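Local coordinates for penicillin-binding protein (Bacillus halodurans, PDB 3TG9), which probably is a serine enzyme of the beta-lactamase and penicillin-binding protein family, expected to bind penicillins through a nucleophilic serine, at residues S55-L68 and Y152-V164. Numbering follows the deposited sequence.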
# COMPACT_ATOMS: atom_id res chain seq x y z
N SER B 55 -19.30 1.79 0.63
CA SER B 55 -20.57 2.13 -0.03
C SER B 55 -21.32 3.34 0.55
O SER B 55 -22.31 3.78 -0.02
CB SER B 55 -21.52 0.92 -0.04
OG SER B 55 -21.10 -0.06 -0.97
N GLY B 56 -20.89 3.86 1.69
CA GLY B 56 -21.55 5.03 2.25
C GLY B 56 -21.69 6.15 1.23
O GLY B 56 -22.66 6.91 1.27
N CYS B 57 -20.72 6.27 0.33
CA CYS B 57 -20.64 7.42 -0.57
C CYS B 57 -21.41 7.24 -1.89
O CYS B 57 -21.33 8.10 -2.77
CB CYS B 57 -19.19 7.81 -0.85
SG CYS B 57 -18.25 6.56 -1.72
N LYS B 58 -22.12 6.13 -2.03
CA LYS B 58 -23.08 5.98 -3.12
C LYS B 58 -24.09 7.12 -3.07
O LYS B 58 -24.62 7.53 -4.10
CB LYS B 58 -23.81 4.64 -3.06
CG LYS B 58 -23.01 3.47 -3.58
CD LYS B 58 -23.91 2.26 -3.85
CE LYS B 58 -23.14 1.18 -4.59
NZ LYS B 58 -22.12 0.56 -3.71
N LEU B 59 -24.35 7.62 -1.86
CA LEU B 59 -25.23 8.78 -1.66
C LEU B 59 -24.73 10.03 -2.38
O LEU B 59 -25.53 10.79 -2.93
CB LEU B 59 -25.40 9.07 -0.17
CG LEU B 59 -26.22 10.32 0.20
CD1 LEU B 59 -27.59 10.31 -0.44
CD2 LEU B 59 -26.35 10.43 1.70
N PHE B 60 -23.41 10.25 -2.34
CA PHE B 60 -22.81 11.42 -2.99
C PHE B 60 -22.98 11.28 -4.50
O PHE B 60 -23.13 12.27 -5.21
CB PHE B 60 -21.31 11.56 -2.68
CG PHE B 60 -20.95 11.43 -1.21
CD1 PHE B 60 -21.93 11.48 -0.23
CD2 PHE B 60 -19.63 11.26 -0.83
CE1 PHE B 60 -21.59 11.35 1.12
CE2 PHE B 60 -19.28 11.13 0.51
CZ PHE B 60 -20.27 11.18 1.48
N THR B 61 -22.91 10.05 -4.99
CA THR B 61 -23.11 9.79 -6.41
C THR B 61 -24.55 10.14 -6.79
O THR B 61 -24.79 10.77 -7.82
CB THR B 61 -22.82 8.33 -6.76
OG1 THR B 61 -21.50 8.00 -6.33
CG2 THR B 61 -22.92 8.10 -8.26
N ALA B 62 -25.50 9.74 -5.96
CA ALA B 62 -26.91 10.03 -6.22
C ALA B 62 -27.17 11.53 -6.16
O ALA B 62 -27.88 12.08 -7.00
CB ALA B 62 -27.79 9.30 -5.24
N ILE B 63 -26.59 12.19 -5.17
CA ILE B 63 -26.73 13.63 -5.03
C ILE B 63 -26.22 14.32 -6.30
O ILE B 63 -26.87 15.21 -6.85
CB ILE B 63 -25.95 14.16 -3.82
CG1 ILE B 63 -26.51 13.57 -2.52
CG2 ILE B 63 -25.98 15.69 -3.77
CD1 ILE B 63 -25.82 14.09 -1.27
N ALA B 64 -25.05 13.90 -6.77
CA ALA B 64 -24.45 14.49 -7.96
C ALA B 64 -25.34 14.31 -9.18
O ALA B 64 -25.53 15.23 -9.96
CB ALA B 64 -23.07 13.89 -8.21
N ILE B 65 -25.88 13.10 -9.33
CA ILE B 65 -26.73 12.78 -10.48
C ILE B 65 -28.01 13.60 -10.45
O ILE B 65 -28.50 14.04 -11.49
CB ILE B 65 -27.09 11.29 -10.51
CG1 ILE B 65 -25.92 10.47 -11.06
CG2 ILE B 65 -28.33 11.07 -11.36
CD1 ILE B 65 -25.65 10.71 -12.53
N CYS B 66 -28.54 13.81 -9.25
CA CYS B 66 -29.74 14.63 -9.09
C CYS B 66 -29.45 16.09 -9.43
O CYS B 66 -30.29 16.76 -10.01
CB CYS B 66 -30.29 14.50 -7.67
SG CYS B 66 -30.96 12.87 -7.33
N GLN B 67 -28.25 16.57 -9.09
CA GLN B 67 -27.89 17.96 -9.39
C GLN B 67 -27.86 18.21 -10.89
O GLN B 67 -28.22 19.30 -11.35
CB GLN B 67 -26.53 18.32 -8.81
CG GLN B 67 -26.48 18.38 -7.31
CD GLN B 67 -25.08 18.69 -6.82
OE1 GLN B 67 -24.10 18.37 -7.49
NE2 GLN B 67 -24.98 19.32 -5.65
N LEU B 68 -27.42 17.21 -11.65
CA LEU B 68 -27.41 17.32 -13.10
C LEU B 68 -28.84 17.35 -13.63
O LEU B 68 -29.14 18.06 -14.58
CB LEU B 68 -26.64 16.15 -13.72
CG LEU B 68 -25.16 16.05 -13.32
CD1 LEU B 68 -24.53 14.86 -14.00
CD2 LEU B 68 -24.42 17.33 -13.68
N TYR B 152 -29.01 -5.19 -5.27
CA TYR B 152 -27.89 -4.29 -4.97
C TYR B 152 -26.71 -4.52 -5.92
O TYR B 152 -26.20 -5.63 -6.04
CB TYR B 152 -27.43 -4.44 -3.51
CG TYR B 152 -26.54 -3.31 -3.05
CD1 TYR B 152 -27.09 -2.12 -2.60
CD2 TYR B 152 -25.15 -3.43 -3.09
CE1 TYR B 152 -26.27 -1.07 -2.18
CE2 TYR B 152 -24.33 -2.38 -2.68
CZ TYR B 152 -24.90 -1.20 -2.22
OH TYR B 152 -24.10 -0.16 -1.80
N ASN B 153 -26.29 -3.45 -6.58
CA ASN B 153 -25.36 -3.54 -7.68
C ASN B 153 -24.31 -2.42 -7.66
O ASN B 153 -24.65 -1.23 -7.75
CB ASN B 153 -26.14 -3.51 -9.00
CG ASN B 153 -25.29 -3.84 -10.20
OD1 ASN B 153 -24.29 -3.17 -10.46
ND2 ASN B 153 -25.69 -4.86 -10.94
N ASN B 154 -23.04 -2.79 -7.56
CA ASN B 154 -21.96 -1.83 -7.48
C ASN B 154 -21.58 -1.24 -8.84
O ASN B 154 -21.39 -0.02 -8.97
CB ASN B 154 -20.75 -2.47 -6.81
CG ASN B 154 -21.00 -2.77 -5.36
OD1 ASN B 154 -21.19 -1.86 -4.55
ND2 ASN B 154 -21.00 -4.04 -5.00
N ALA B 155 -21.50 -2.10 -9.85
CA ALA B 155 -21.20 -1.66 -11.20
C ALA B 155 -22.22 -0.61 -11.64
O ALA B 155 -21.89 0.34 -12.35
CB ALA B 155 -21.19 -2.85 -12.17
N GLY B 156 -23.46 -0.76 -11.18
CA GLY B 156 -24.49 0.20 -11.50
C GLY B 156 -24.16 1.60 -11.04
O GLY B 156 -24.56 2.59 -11.66
N PHE B 157 -23.42 1.71 -9.94
CA PHE B 157 -23.02 3.04 -9.47
C PHE B 157 -21.72 3.52 -10.11
O PHE B 157 -21.45 4.72 -10.14
CB PHE B 157 -23.01 3.13 -7.94
CG PHE B 157 -24.32 3.59 -7.38
CD1 PHE B 157 -25.45 2.80 -7.48
CD2 PHE B 157 -24.43 4.84 -6.79
CE1 PHE B 157 -26.68 3.23 -6.98
CE2 PHE B 157 -25.65 5.28 -6.29
CZ PHE B 157 -26.78 4.47 -6.39
N ILE B 158 -20.93 2.58 -10.63
CA ILE B 158 -19.82 2.95 -11.51
C ILE B 158 -20.39 3.62 -12.76
O ILE B 158 -19.94 4.69 -13.16
CB ILE B 158 -18.98 1.74 -11.96
CG1 ILE B 158 -18.24 1.13 -10.77
CG2 ILE B 158 -18.00 2.16 -13.04
CD1 ILE B 158 -17.19 2.06 -10.18
N LEU B 159 -21.39 2.97 -13.37
CA LEU B 159 -22.03 3.51 -14.57
C LEU B 159 -22.58 4.92 -14.34
O LEU B 159 -22.44 5.79 -15.20
CB LEU B 159 -23.13 2.57 -15.07
CG LEU B 159 -22.64 1.19 -15.56
CD1 LEU B 159 -23.80 0.23 -15.83
CD2 LEU B 159 -21.76 1.34 -16.80
N LEU B 160 -23.21 5.14 -13.19
CA LEU B 160 -23.67 6.47 -12.84
C LEU B 160 -22.50 7.47 -12.76
O LEU B 160 -22.60 8.61 -13.21
CB LEU B 160 -24.46 6.45 -11.53
CG LEU B 160 -25.90 5.90 -11.54
CD1 LEU B 160 -26.46 5.81 -10.13
CD2 LEU B 160 -26.83 6.74 -12.42
N GLY B 161 -21.37 7.02 -12.21
CA GLY B 161 -20.19 7.87 -12.14
C GLY B 161 -19.71 8.28 -13.52
O GLY B 161 -19.33 9.43 -13.75
N LEU B 162 -19.73 7.33 -14.44
CA LEU B 162 -19.36 7.59 -15.82
C LEU B 162 -20.33 8.58 -16.49
O LEU B 162 -19.94 9.36 -17.35
CB LEU B 162 -19.28 6.28 -16.61
CG LEU B 162 -18.05 5.47 -16.19
CD1 LEU B 162 -18.03 4.09 -16.82
CD2 LEU B 162 -16.79 6.24 -16.52
N VAL B 163 -21.59 8.55 -16.07
CA VAL B 163 -22.55 9.51 -16.59
C VAL B 163 -22.23 10.90 -16.06
O VAL B 163 -22.24 11.87 -16.81
CB VAL B 163 -24.00 9.12 -16.24
CG1 VAL B 163 -24.95 10.26 -16.56
CG2 VAL B 163 -24.39 7.85 -16.98
N VAL B 164 -21.93 11.00 -14.77
CA VAL B 164 -21.58 12.28 -14.18
C VAL B 164 -20.40 12.91 -14.91
O VAL B 164 -20.37 14.11 -15.16
CB VAL B 164 -21.25 12.16 -12.68
CG1 VAL B 164 -20.58 13.43 -12.17
CG2 VAL B 164 -22.51 11.86 -11.88
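Lys58 and Phe157 meet where helices 58-68 and 155-164 pack side by side, their segment axes 9.9 Å apart and inclined by 39°. Ser55, Lys58, Tyr152 and Asn154 match the SxxK and YxN motifs of the serine beta-lactamase fold, which suggests that this is the active site, with Ser55 the likely nucleophile. Lys58 NZ donates to Tyr152 OH at 2.8 Å. It also donates to Asn154 OD1 at 2.7 Å, in the carbonyl plane and with a C=O...N angle of 156°. NZ also bonds to the backbone O of Asp227, so at least three acceptors hold this buried nitrogen. The lysine chain runs extended to CE and then bends (chi4 70°), which brings NZ within bonding distance of both Tyr152 OH and Asn154 OD1. Ser55 OG lies 3.1 Å from Tyr152 OH, at the edge of the tyrosine ring. The amide of Asn154 is fixed from its other end, where ND2 donates to Glu109 OE1 and Phe107 O. Next to the polar cluster, the Phe157 ring lies along the lysine chain in a CH-pi contact, with Lys58 CD 3.9 Å from its centroid. Leu160 CD1 sits over the opposite face, and Thr61 CB meets the ring edge. Thr61 OG1 bonds to Ser226 O, while its CG2 turns to Leu160 CB. Further along, apolar side chains make most of the contact. Ile65 fits among Leu160, Val163 and Val164, and Leu68 CD1 packs on Val164. Tyr175 of helix 172-182 touches Ala64, Leu68 and Val164. Packing is tight at Ile65 CD1, which lies 3.4 Å from Val164 CG2.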